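Side-chain contacts in Lin2722 protein (Listeria innocua, PDB 3DS8), which is of unknown function but has the alpha/beta hydrolase fold and may be a serine hydrolase: residues 19-24 and 230-235; 37-42 and 81-86; 159-164 and 200-205; 179-182 and 186-189. All blocks are in the same frame, centred on the assembly; numbering follows the deposited sequence.

Interaction 1: 19-24 and 230-235; sequences LDKMAD and KSIEKT
Met-22, a selenomethionine, reaches from helix 20-30 to Thr-235 on helix 229-240 with both of its last two atoms. Its SE lies 3.9 Å from Thr-235 CG2, and its CE settles 3.8 Å from Thr-235 OG1, the two side chains crossing at about a right angle. The same terminal methyl approaches Ile-232, with Met-22 CE 4.1 Å from Ile-232 CG1, and so lies against both residues of the facing helix. Nearer the surface, CD1 of Ile-232 abuts the aliphatic stem of Lys-21, 3.9 Å from its CD; that stem is fully extended and carries NZ onward to the carbonyl oxygen of Glu-227.

A torsion and an intrahelical hydrogen bond set these groups in place. The Met-22 chain runs straight through chi1 and chi2, then bends at chi3 (-72°), which turns CE in toward the other helix. Thr-235 OG1 is held on its own helix, 2.9 Å from Ser-231 O, an oxygen that also accepts from Thr-235 N on the opposite face of its carbonyl plane. The threonine hydroxyl is thus satisfied although it is buried beside a methyl group.

The axes of segments 20-24 and 230-235 approach to 10.4 Å and cross at -47°. Beneath them runs the central sheet of the alpha/beta hydrolase fold: Met-22 rests on Leu-8, Val-99 and Ile-130, and Thr-235 on Val-99, Val-128 and Ile-177, so both helices pack on one side of neighbouring parallel strands.

Interaction 2: 37-42 and 81-86; sequences LTMTVN and KIAMED
Met-39, a selenomethionine of strand 36-42, lies against Ala-83 and Met-84 of helix 73-91, an instance of a helix packing on the sheet through a few small or flexible side chains. Following the strand, Met-39 is the residue that touches. Its CB points to the helix, and a bend at chi3 (74°) after an extended chi2 directs the terminal methyl at the helix backbone. There CE sits 3.6 Å from the carbonyl oxygen of Ala-83 and 3.8 Å from Ala-83 CB, so the methyl covers both the alanine side chain and its peptide oxygen.

One atom back along the chain, SE of Met-39 meets the CE of Met-84, also a selenomethionine, at 3.8 Å. Met-84 starts out pointing away from the strand, but bends at chi2 and chi3 swing its methyl round to the selenium. Farther along the strand, Val-41 also points toward the helix but approaches less closely, lying instead on Trp-79 one turn or so earlier in the same helix.

Strand 36-42 runs between antiparallel strand 46-50 and parallel strand 61-66. Met-39 also touches Phe-49 and Leu-87, and Ala-83 rests on Phe-64, so helix 73-91 lies across strands 36-42 and 61-66.

Interaction 3: 159-164 and 200-205; sequences DYFIKN and RLFMPG
Phe-161 and Phe-202 meet through a CH-pi contact that joins helix 156-163 to the loop leading into strand 209-216, within an alpha/beta hydrolase fold. It shows how the methylene of a phenylalanine can make the closest approach to an aromatic neighbour, over its face, with the near rim of its own ring following.

The side chain of Phe-161 can be followed outward. Its CB stands over the middle of the Phe-202 ring, 3.6 Å from the centroid and only 12° off the ring normal. Next along, Phe-161 CG is 3.8 Å from Phe-202 CZ, and Phe-161 CD2 lies 3.9 Å from that same atom. Beyond this the ring leads away from the loop: with chi1 at -69°, CG is anti to the carbonyl carbon, and the aromatic part continues toward Thr-109 and Glu-113 of helix 103-114 and toward Phe-134. The planes of the two rings lie near parallel, at 23°, but slid so far apart that the rings barely overlap; the centroids are 5.3 Å from each other. Tyr-110 meets the Phe-161 ring at a steeper inclination.

Phe-202 brings its ring up to that methylene by placing CG between its backbone N and carbonyl carbon, the crowded position for a side chain. The ring also touches Met-158 and Glu-113, which helps explain its burial between the two helices. Ile-162, the next residue of the helix, lies beside the base of Phe-202 and is partly exposed. Ile-162 CG1 approaches Phe-202 CB at 4.2 Å, and Ile-162 CA is 4.1 Å from that same CB.

Interaction 4: 179-182 and 186-189; sequences GELS and PTDG
The loop that follows strand 173-180 folds back on the strand's end and carries Asp-188, the probable acid of a Ser-His-Asp triad. One backbone bond joins the two arms: Leu-181 N donates to Thr-187 O at 2.8 Å, approaching nearly along the C=O axis. The same oxygen is 3.4 Å from Glu-180 CA, a CA-H...O contact, and Leu-181 CG also lies close to it. From there the leucine runs on alongside Asp-188 and Gly-189, with Leu-181 CD1 3.8 Å from Gly-189 N.

In the alpha/beta hydrolase fold the triad acid commonly sits in a loop after a late strand of the sheet. Here Asp-188 OD2 is hydrogen-bonded to His-222 ND1, and a water bridges that oxygen (2.8 Å) to Gly-179 N (2.9 Å). OD1 is gripped by the backbone N of Ile-190 and of Val-191, so both carboxylate oxygens are engaged and its rotation is fixed. An ST turn shapes the loop beside it, with Gly-189 N donating to Thr-187 OG1 at 3.0 Å. At the other end of the contact, the extended Glu-180 chain carries OE2 to 3.3 Å from Pro-186 CB, the two side chains lying at a slant to each other.

Interactions 1 and 2 are buried, while 3 and 4 are only partly so. Interaction 1 joins two helices lying over the central sheet and interaction 2 joins a helix to a strand of that sheet; their centres are about 22 Å apart, and both rely on the terminal SE and CE atoms of a selenomethionine. Interaction 3 instead rests a methylene on the face of an aromatic ring where a helix meets a loop. Interaction 4 differs most, combining polar bonds, among them a bridging water, with leucine and proline contacts at the end of a strand. It shares the sheet with interaction 2 but lies about 33 Å away between centres, across the chain's centre.

Interaction 1: 19-24 and 230-235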
loop_
_atom_site.group_PDB
_atom_site.type_symbol
_atom_site.label_atom_id
_atom_site.label_comp_id
_atom_site.label_asym_id
_atom_site.label_seq_id
_atom_site.Cartn_x
_atom_site.Cartn_y
_atom_site.Cartn_z
ATOM N N LEU A 19 8.139 -6.289 -6.596
ATOM C CA LEU A 19 8.748 -5.377 -5.607
ATOM C C LEU A 19 10.113 -5.925 -5.114
ATOM O O LEU A 19 10.579 -5.595 -4.019
ATOM C CB LEU A 19 7.805 -5.087 -4.435
ATOM C CG LEU A 19 6.782 -3.985 -4.706
ATOM C CD1 LEU A 19 5.773 -4.374 -5.839
ATOM C CD2 LEU A 19 6.016 -3.562 -3.390
ATOM N N ASP A 20 10.764 -6.732 -5.934
ATOM C CA ASP A 20 12.078 -7.276 -5.554
ATOM C C ASP A 20 13.171 -6.224 -5.395
ATOM O O ASP A 20 14.126 -6.455 -4.645
ATOM C CB ASP A 20 12.549 -8.362 -6.518
ATOM C CG ASP A 20 11.933 -9.752 -6.214
ATOM O OD1 ASP A 20 11.220 -9.946 -5.193
ATOM O OD2 ASP A 20 12.196 -10.662 -6.997
ATOM N N LYS A 21 13.080 -5.073 -6.063
ATOM C CA LYS A 21 14.158 -4.101 -5.866
ATOM C C LYS A 21 14.112 -3.643 -4.410
ATOM O O LYS A 21 15.143 -3.641 -3.699
ATOM C CB LYS A 21 14.093 -2.945 -6.823
ATOM C CG LYS A 21 15.280 -1.987 -6.702
ATOM C CD LYS A 21 15.167 -0.810 -7.630
ATOM C CE LYS A 21 16.375 0.145 -7.550
ATOM N NZ LYS A 21 16.251 1.341 -8.448
HETATM N N MSE A 22 12.924 -3.242 -3.996
HETATM C CA MSE A 22 12.665 -2.877 -2.605
HETATM C C MSE A 22 13.021 -3.983 -1.624
HETATM O O MSE A 22 13.753 -3.765 -0.647
HETATM C CB MSE A 22 11.192 -2.526 -2.418
HETATM C CG MSE A 22 10.912 -2.107 -1.020
HETATM SE SE MSE A 22 9.025 -1.621 -0.951
HETATM C CE MSE A 22 9.126 0.093 -1.968
ATOM N N ALA A 23 12.509 -5.184 -1.875
ATOM C CA ALA A 23 12.787 -6.293 -0.988
ATOM C C ALA A 23 14.273 -6.571 -0.836
ATOM O O ALA A 23 14.762 -6.822 0.285
ATOM C CB ALA A 23 12.027 -7.541 -1.424
ATOM N N ASP A 24 14.995 -6.571 -1.953
ATOM C CA ASP A 24 16.430 -6.835 -1.937
ATOM C C ASP A 24 17.171 -5.759 -1.132
ATOM O O ASP A 24 18.102 -6.063 -0.413
ATOM C CB ASP A 24 17.006 -6.917 -3.364
ATOM C CG ASP A 24 16.654 -8.235 -4.092
ATOM O OD1 ASP A 24 16.078 -9.161 -3.455
ATOM O OD2 ASP A 24 16.982 -8.328 -5.311
ATOM N N LYS A 230 13.960 7.344 -4.241
ATOM C CA LYS A 230 13.197 8.065 -3.229
ATOM C C LYS A 230 12.051 7.223 -2.640
ATOM O O LYS A 230 11.749 7.347 -1.441
ATOM C CB LYS A 230 12.610 9.347 -3.797
ATOM C CG LYS A 230 11.766 10.124 -2.807
ATOM C CD LYS A 230 12.577 10.547 -1.509
ATOM C CE LYS A 230 11.806 11.600 -0.666
ATOM N NZ LYS A 230 12.599 12.018 0.574
ATOM N N SER A 231 11.331 6.489 -3.493
ATOM C CA SER A 231 10.277 5.597 -3.026
ATOM C C SER A 231 10.801 4.597 -2.017
ATOM O O SER A 231 10.226 4.396 -0.947
ATOM C CB SER A 231 9.559 4.839 -4.169
ATOM O OG SER A 231 8.685 5.728 -4.824
ATOM N N ILE A 232 11.908 3.984 -2.356
ATOM C CA ILE A 232 12.478 2.961 -1.467
ATOM C C ILE A 232 13.003 3.570 -0.158
ATOM O O ILE A 232 12.761 3.023 0.958
ATOM C CB ILE A 232 13.544 2.124 -2.196
ATOM C CG1 ILE A 232 12.839 1.350 -3.327
ATOM C CG2 ILE A 232 14.204 1.162 -1.185
ATOM C CD1 ILE A 232 13.789 0.692 -4.344
ATOM N N GLU A 233 13.670 4.695 -0.255
ATOM C CA GLU A 233 14.157 5.420 0.941
ATOM C C GLU A 233 12.988 5.828 1.846
ATOM O O GLU A 233 13.045 5.638 3.070
ATOM C CB GLU A 233 14.964 6.646 0.541
ATOM C CG GLU A 233 16.229 6.320 -0.202
ATOM C CD GLU A 233 16.653 7.429 -1.205
ATOM O OE1 GLU A 233 16.301 8.621 -1.005
ATOM O OE2 GLU A 233 17.344 7.086 -2.183
ATOM N N LYS A 234 11.927 6.371 1.249
ATOM C CA LYS A 234 10.800 6.854 2.066
ATOM C C LYS A 234 10.066 5.677 2.737
ATOM O O LYS A 234 9.643 5.771 3.892
ATOM C CB LYS A 234 9.883 7.730 1.226
ATOM C CG LYS A 234 8.924 8.570 2.058
ATOM C CD LYS A 234 9.568 9.752 2.716
ATOM C CE LYS A 234 8.569 10.504 3.607
ATOM N NZ LYS A 234 9.179 11.635 4.386
ATOM N N THR A 235 9.932 4.577 1.988
ATOM C CA THR A 235 9.301 3.385 2.463
ATOM C C THR A 235 10.109 2.780 3.618
ATOM O O THR A 235 9.561 2.420 4.658
ATOM C CB THR A 235 9.051 2.372 1.293
ATOM O OG1 THR A 235 8.125 2.955 0.363
ATOM C CG2 THR A 235 8.435 1.098 1.802
#

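Interaction 2: 37-42 and 81-86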
loop_
_atom_site.group_PDB
_atom_site.type_symbol
_atom_site.label_atom_id
_atom_site.label_comp_id
_atom_site.label_asym_id
_atom_site.label_seq_id
_atom_site.Cartn_x
_atom_site.Cartn_y
_atom_site.Cartn_z
ATOM N N LEU A 37 9.163 -14.999 2.467
ATOM C CA LEU A 37 8.272 -16.053 2.012
ATOM C C LEU A 37 7.562 -15.510 0.749
ATOM O O LEU A 37 7.320 -14.306 0.648
ATOM C CB LEU A 37 7.281 -16.319 3.150
ATOM C CG LEU A 37 6.215 -17.359 3.085
ATOM C CD1 LEU A 37 5.616 -17.599 4.486
ATOM C CD2 LEU A 37 5.237 -16.863 2.156
ATOM N N THR A 38 7.302 -16.366 -0.243
ATOM C CA THR A 38 6.458 -15.975 -1.376
ATOM C C THR A 38 5.105 -16.658 -1.232
ATOM O O THR A 38 5.042 -17.846 -0.947
ATOM C CB THR A 38 7.127 -16.293 -2.731
ATOM O OG1 THR A 38 8.278 -15.449 -2.885
ATOM C CG2 THR A 38 6.158 -16.072 -3.921
HETATM N N MSE A 39 4.019 -15.902 -1.398
HETATM C CA MSE A 39 2.682 -16.462 -1.315
HETATM C C MSE A 39 1.926 -16.038 -2.534
HETATM O O MSE A 39 1.996 -14.890 -2.920
HETATM C CB MSE A 39 1.877 -15.933 -0.140
HETATM C CG MSE A 39 2.252 -16.425 1.187
HETATM SE SE MSE A 39 0.820 -15.849 2.459
HETATM C CE MSE A 39 -0.573 -17.038 2.003
ATOM N N THR A 40 1.145 -16.943 -3.112
ATOM C CA THR A 40 0.327 -16.542 -4.226
ATOM C C THR A 40 -1.083 -17.106 -4.059
ATOM O O THR A 40 -1.284 -18.130 -3.389
ATOM C CB THR A 40 0.971 -17.032 -5.519
ATOM O OG1 THR A 40 1.179 -18.431 -5.433
ATOM C CG2 THR A 40 2.377 -16.371 -5.747
ATOM N N VAL A 41 -2.054 -16.446 -4.669
ATOM C CA VAL A 41 -3.470 -16.856 -4.541
ATOM C C VAL A 41 -4.110 -16.792 -5.920
ATOM O O VAL A 41 -3.715 -15.998 -6.784
ATOM C CB VAL A 41 -4.262 -16.014 -3.470
ATOM C CG1 VAL A 41 -4.311 -14.491 -3.852
ATOM C CG2 VAL A 41 -5.738 -16.537 -3.266
ATOM N N ASN A 42 -5.067 -17.690 -6.121
ATOM C CA ASN A 42 -5.813 -17.816 -7.350
ATOM C C ASN A 42 -7.272 -17.934 -6.916
ATOM O O ASN A 42 -7.622 -18.829 -6.134
ATOM C CB ASN A 42 -5.349 -19.084 -8.050
ATOM C CG ASN A 42 -5.981 -19.314 -9.392
ATOM O OD1 ASN A 42 -7.024 -18.749 -9.758
ATOM N ND2 ASN A 42 -5.363 -20.205 -10.138
ATOM N N LYS A 81 -7.515 -11.449 2.060
ATOM C CA LYS A 81 -8.085 -11.888 3.348
ATOM C C LYS A 81 -8.035 -13.401 3.508
ATOM O O LYS A 81 -7.638 -13.917 4.531
ATOM C CB LYS A 81 -9.546 -11.407 3.500
ATOM C CG LYS A 81 -10.479 -12.220 4.458
ATOM C CD LYS A 81 -10.408 -11.690 5.813
ATOM C CE LYS A 81 -11.551 -12.190 6.716
ATOM N NZ LYS A 81 -12.367 -13.393 6.331
ATOM N N ILE A 82 -8.426 -14.123 2.466
ATOM C CA ILE A 82 -8.439 -15.583 2.510
ATOM C C ILE A 82 -7.021 -16.105 2.766
ATOM O O ILE A 82 -6.806 -16.980 3.609
ATOM C CB ILE A 82 -9.031 -16.179 1.211
ATOM C CG1 ILE A 82 -10.534 -15.819 1.111
ATOM C CG2 ILE A 82 -8.816 -17.692 1.145
ATOM C CD1 ILE A 82 -11.149 -16.076 -0.278
ATOM N N ALA A 83 -6.066 -15.534 2.060
ATOM C CA ALA A 83 -4.654 -15.900 2.210
ATOM C C ALA A 83 -4.080 -15.474 3.572
ATOM O O ALA A 83 -3.279 -16.216 4.191
ATOM C CB ALA A 83 -3.853 -15.303 1.073
HETATM N N MSE A 84 -4.463 -14.300 4.043
HETATM C CA MSE A 84 -4.041 -13.837 5.378
HETATM C C MSE A 84 -4.609 -14.686 6.517
HETATM O O MSE A 84 -3.921 -14.848 7.536
HETATM C CB MSE A 84 -4.407 -12.377 5.606
HETATM C CG MSE A 84 -3.664 -11.425 4.710
HETATM SE SE MSE A 84 -1.664 -11.597 4.863
HETATM C CE MSE A 84 -1.315 -12.864 3.349
ATOM N N GLU A 85 -5.793 -15.279 6.325
ATOM C CA GLU A 85 -6.318 -16.239 7.323
ATOM C C GLU A 85 -5.350 -17.429 7.418
ATOM O O GLU A 85 -5.043 -17.907 8.507
ATOM C CB GLU A 85 -7.734 -16.723 6.999
ATOM C CG GLU A 85 -8.768 -15.659 7.162
ATOM C CD GLU A 85 -10.150 -16.058 6.591
ATOM O OE1 GLU A 85 -10.219 -16.771 5.561
ATOM O OE2 GLU A 85 -11.169 -15.614 7.149
ATOM N N ASP A 86 -4.845 -17.884 6.276
ATOM C CA ASP A 86 -3.905 -19.019 6.276
ATOM C C ASP A 86 -2.561 -18.621 6.861
ATOM O O ASP A 86 -1.965 -19.397 7.626
ATOM C CB ASP A 86 -3.704 -19.540 4.853
ATOM C CG ASP A 86 -4.880 -20.320 4.346
ATOM O OD1 ASP A 86 -5.757 -20.708 5.159
ATOM O OD2 ASP A 86 -4.911 -20.590 3.123
#

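Interaction 3: 159-164 and 200-205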
loop_
_atom_site.group_PDB
_atom_site.type_symbol
_atom_site.label_atom_id
_atom_site.label_comp_id
_atom_site.label_asym_id
_atom_site.label_seq_id
_atom_site.Cartn_x
_atom_site.Cartn_y
_atom_site.Cartn_z
ATOM N N ASP A 159 -16.086 7.007 -3.043
ATOM C CA ASP A 159 -17.258 7.085 -2.184
ATOM C C ASP A 159 -17.198 5.986 -1.102
ATOM O O ASP A 159 -17.557 6.216 0.052
ATOM C CB ASP A 159 -18.570 6.928 -3.008
ATOM C CG ASP A 159 -18.872 8.121 -3.932
ATOM O OD1 ASP A 159 -18.351 9.242 -3.738
ATOM O OD2 ASP A 159 -19.697 7.912 -4.855
ATOM N N TYR A 160 -16.774 4.786 -1.495
ATOM C CA TYR A 160 -16.672 3.663 -0.578
ATOM C C TYR A 160 -15.632 3.974 0.507
ATOM O O TYR A 160 -15.893 3.792 1.684
ATOM C CB TYR A 160 -16.253 2.376 -1.332
ATOM C CG TYR A 160 -16.213 1.141 -0.439
ATOM C CD1 TYR A 160 -17.284 0.258 -0.407
ATOM C CD2 TYR A 160 -15.096 0.852 0.337
ATOM C CE1 TYR A 160 -17.254 -0.860 0.412
ATOM C CE2 TYR A 160 -15.063 -0.245 1.149
ATOM C CZ TYR A 160 -16.138 -1.099 1.178
ATOM O OH TYR A 160 -16.132 -2.224 1.979
ATOM N N PHE A 161 -14.461 4.413 0.080
ATOM C CA PHE A 161 -13.350 4.719 1.016
ATOM C C PHE A 161 -13.762 5.789 2.036
ATOM O O PHE A 161 -13.474 5.676 3.235
ATOM C CB PHE A 161 -12.091 5.176 0.275
ATOM C CG PHE A 161 -11.397 4.100 -0.540
ATOM C CD1 PHE A 161 -11.429 2.755 -0.175
ATOM C CD2 PHE A 161 -10.713 4.464 -1.678
ATOM C CE1 PHE A 161 -10.765 1.789 -0.922
ATOM C CE2 PHE A 161 -9.990 3.504 -2.449
ATOM C CZ PHE A 161 -10.029 2.171 -2.084
ATOM N N ILE A 162 -14.451 6.812 1.561
ATOM C CA ILE A 162 -14.985 7.854 2.448
ATOM C C ILE A 162 -16.030 7.334 3.413
ATOM O O ILE A 162 -15.960 7.620 4.619
ATOM C CB ILE A 162 -15.547 9.039 1.632
ATOM C CG1 ILE A 162 -14.387 9.771 0.949
ATOM C CG2 ILE A 162 -16.354 9.997 2.567
ATOM C CD1 ILE A 162 -14.766 10.743 -0.161
ATOM N N LYS A 163 -16.982 6.568 2.900
ATOM C CA LYS A 163 -18.054 5.996 3.715
ATOM C C LYS A 163 -17.506 5.113 4.830
ATOM O O LYS A 163 -17.986 5.157 5.962
ATOM C CB LYS A 163 -19.032 5.204 2.827
ATOM C CG LYS A 163 -20.127 4.444 3.567
ATOM C CD LYS A 163 -21.147 3.863 2.605
ATOM C CE LYS A 163 -22.261 3.091 3.294
ATOM N NZ LYS A 163 -21.951 1.653 3.397
ATOM N N ASN A 164 -16.482 4.342 4.519
ATOM C CA ASN A 164 -15.993 3.334 5.450
ATOM C C ASN A 164 -14.745 3.748 6.200
ATOM O O ASN A 164 -14.136 2.933 6.871
ATOM C CB ASN A 164 -15.804 2.029 4.699
ATOM C CG ASN A 164 -17.130 1.437 4.259
ATOM O OD1 ASN A 164 -17.483 1.434 3.070
ATOM N ND2 ASN A 164 -17.916 1.037 5.230
ATOM N N ARG A 200 -6.001 11.786 1.325
ATOM C CA ARG A 200 -6.116 13.001 2.142
ATOM C C ARG A 200 -7.534 13.264 2.626
ATOM O O ARG A 200 -7.747 13.931 3.648
ATOM C CB ARG A 200 -5.691 14.173 1.232
ATOM C CG ARG A 200 -5.620 15.449 1.811
ATOM C CD ARG A 200 -5.340 16.436 0.694
ATOM N NE ARG A 200 -3.966 16.336 0.202
ATOM C CZ ARG A 200 -3.398 17.281 -0.549
ATOM N NH1 ARG A 200 -4.077 18.372 -0.847
ATOM N NH2 ARG A 200 -2.152 17.157 -0.980
ATOM N N LEU A 201 -8.506 12.752 1.887
ATOM C CA LEU A 201 -9.911 13.009 2.168
ATOM C C LEU A 201 -10.586 11.997 3.097
ATOM O O LEU A 201 -11.744 12.198 3.475
ATOM C CB LEU A 201 -10.675 13.136 0.858
ATOM C CG LEU A 201 -10.073 14.185 -0.107
ATOM C CD1 LEU A 201 -10.935 14.344 -1.268
ATOM C CD2 LEU A 201 -9.832 15.549 0.561
ATOM N N PHE A 202 -9.871 10.951 3.501
ATOM C CA PHE A 202 -10.455 9.962 4.392
ATOM C C PHE A 202 -9.504 9.371 5.432
ATOM O O PHE A 202 -9.973 8.873 6.467
ATOM C CB PHE A 202 -11.203 8.860 3.581
ATOM C CG PHE A 202 -10.333 7.993 2.712
ATOM C CD1 PHE A 202 -9.855 6.780 3.180
ATOM C CD2 PHE A 202 -10.042 8.341 1.395
ATOM C CE1 PHE A 202 -9.097 5.976 2.406
ATOM C CE2 PHE A 202 -9.276 7.517 0.611
ATOM C CZ PHE A 202 -8.797 6.337 1.104
HETATM N N MSE A 203 -8.186 9.476 5.223
HETATM C CA MSE A 203 -7.282 8.925 6.221
HETATM C C MSE A 203 -6.994 9.848 7.426
HETATM O O MSE A 203 -6.984 9.373 8.577
HETATM C CB MSE A 203 -6.008 8.428 5.569
HETATM C CG MSE A 203 -6.255 7.258 4.674
HETATM SE SE MSE A 203 -6.917 5.710 5.740
HETATM C CE MSE A 203 -6.497 4.280 4.443
ATOM N N PRO A 204 -6.757 11.148 7.195
ATOM C CA PRO A 204 -6.534 12.019 8.365
ATOM C C PRO A 204 -7.665 11.947 9.402
ATOM O O PRO A 204 -8.808 12.033 9.037
ATOM C CB PRO A 204 -6.482 13.423 7.755
ATOM C CG PRO A 204 -6.036 13.185 6.317
ATOM C CD PRO A 204 -6.593 11.872 5.918
ATOM N N GLY A 205 -7.341 11.788 10.678
ATOM C CA GLY A 205 -8.359 11.779 11.735
ATOM C C GLY A 205 -9.035 10.415 11.903
ATOM O O GLY A 205 -9.846 10.224 12.851
#

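Interaction 4: 179-182 and 186-189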
loop_
_atom_site.group_PDB
_atom_site.type_symbol
_atom_site.label_atom_id
_atom_site.label_comp_id
_atom_site.label_asym_id
_atom_site.label_seq_id
_atom_site.Cartn_x
_atom_site.Cartn_y
_atom_site.Cartn_z
ATOM N N GLY A 179 3.605 10.265 -7.843
ATOM C CA GLY A 179 4.467 10.882 -8.870
ATOM C C GLY A 179 3.777 11.987 -9.659
ATOM O O GLY A 179 2.549 11.989 -9.872
ATOM N N GLU A 180 4.579 12.940 -10.108
ATOM C CA GLU A 180 4.144 14.006 -10.946
ATOM C C GLU A 180 5.282 14.170 -12.003
ATOM O O GLU A 180 6.465 14.406 -11.646
ATOM C CB GLU A 180 3.941 15.257 -10.085
ATOM C CG GLU A 180 3.531 16.403 -10.819
ATOM C CD GLU A 180 3.203 17.603 -9.941
ATOM O OE1 GLU A 180 4.042 18.023 -9.103
ATOM O OE2 GLU A 180 2.123 18.158 -10.169
ATOM N N LEU A 181 4.957 14.024 -13.282
ATOM C CA LEU A 181 6.012 14.029 -14.291
ATOM C C LEU A 181 6.688 15.389 -14.330
ATOM O O LEU A 181 7.892 15.477 -14.567
ATOM C CB LEU A 181 5.514 13.621 -15.676
ATOM C CG LEU A 181 5.026 12.155 -15.717
ATOM C CD1 LEU A 181 4.489 11.860 -17.063
ATOM C CD2 LEU A 181 6.147 11.166 -15.329
ATOM N N SER A 182 5.915 16.441 -14.106
ATOM C CA SER A 182 6.498 17.762 -13.981
ATOM C C SER A 182 5.499 18.636 -13.242
ATOM O O SER A 182 4.317 18.280 -13.134
ATOM C CB SER A 182 6.773 18.397 -15.361
ATOM O OG SER A 182 5.590 18.960 -15.871
ATOM N N PRO A 186 0.535 17.269 -13.802
ATOM C CA PRO A 186 0.261 16.567 -12.536
ATOM C C PRO A 186 -0.321 15.164 -12.760
ATOM O O PRO A 186 -1.470 14.852 -12.426
ATOM C CB PRO A 186 -0.682 17.532 -11.803
ATOM C CG PRO A 186 -1.359 18.208 -12.806
ATOM C CD PRO A 186 -0.468 18.321 -14.026
ATOM N N THR A 187 0.501 14.324 -13.367
ATOM C CA THR A 187 0.179 12.916 -13.558
ATOM C C THR A 187 1.476 12.152 -13.413
ATOM O O THR A 187 2.539 12.710 -13.641
ATOM C CB THR A 187 -0.442 12.652 -14.926
ATOM O OG1 THR A 187 -0.703 11.241 -15.111
ATOM C CG2 THR A 187 0.447 13.159 -16.011
ATOM N N ASP A 188 1.393 10.889 -13.033
ATOM C CA ASP A 188 2.553 9.998 -13.149
ATOM C C ASP A 188 2.685 9.294 -14.496
ATOM O O ASP A 188 3.559 8.444 -14.668
ATOM C CB ASP A 188 2.617 9.014 -11.975
ATOM C CG ASP A 188 1.589 7.898 -12.033
ATOM O OD1 ASP A 188 0.884 7.723 -13.068
ATOM O OD2 ASP A 188 1.499 7.177 -10.992
ATOM N N GLY A 189 1.833 9.666 -15.463
ATOM C CA GLY A 189 1.821 9.105 -16.775
ATOM C C GLY A 189 0.562 8.253 -16.960
ATOM O O GLY A 189 0.082 8.056 -18.084
HETATM O O HOH W 1 1.372 8.592 -8.528
#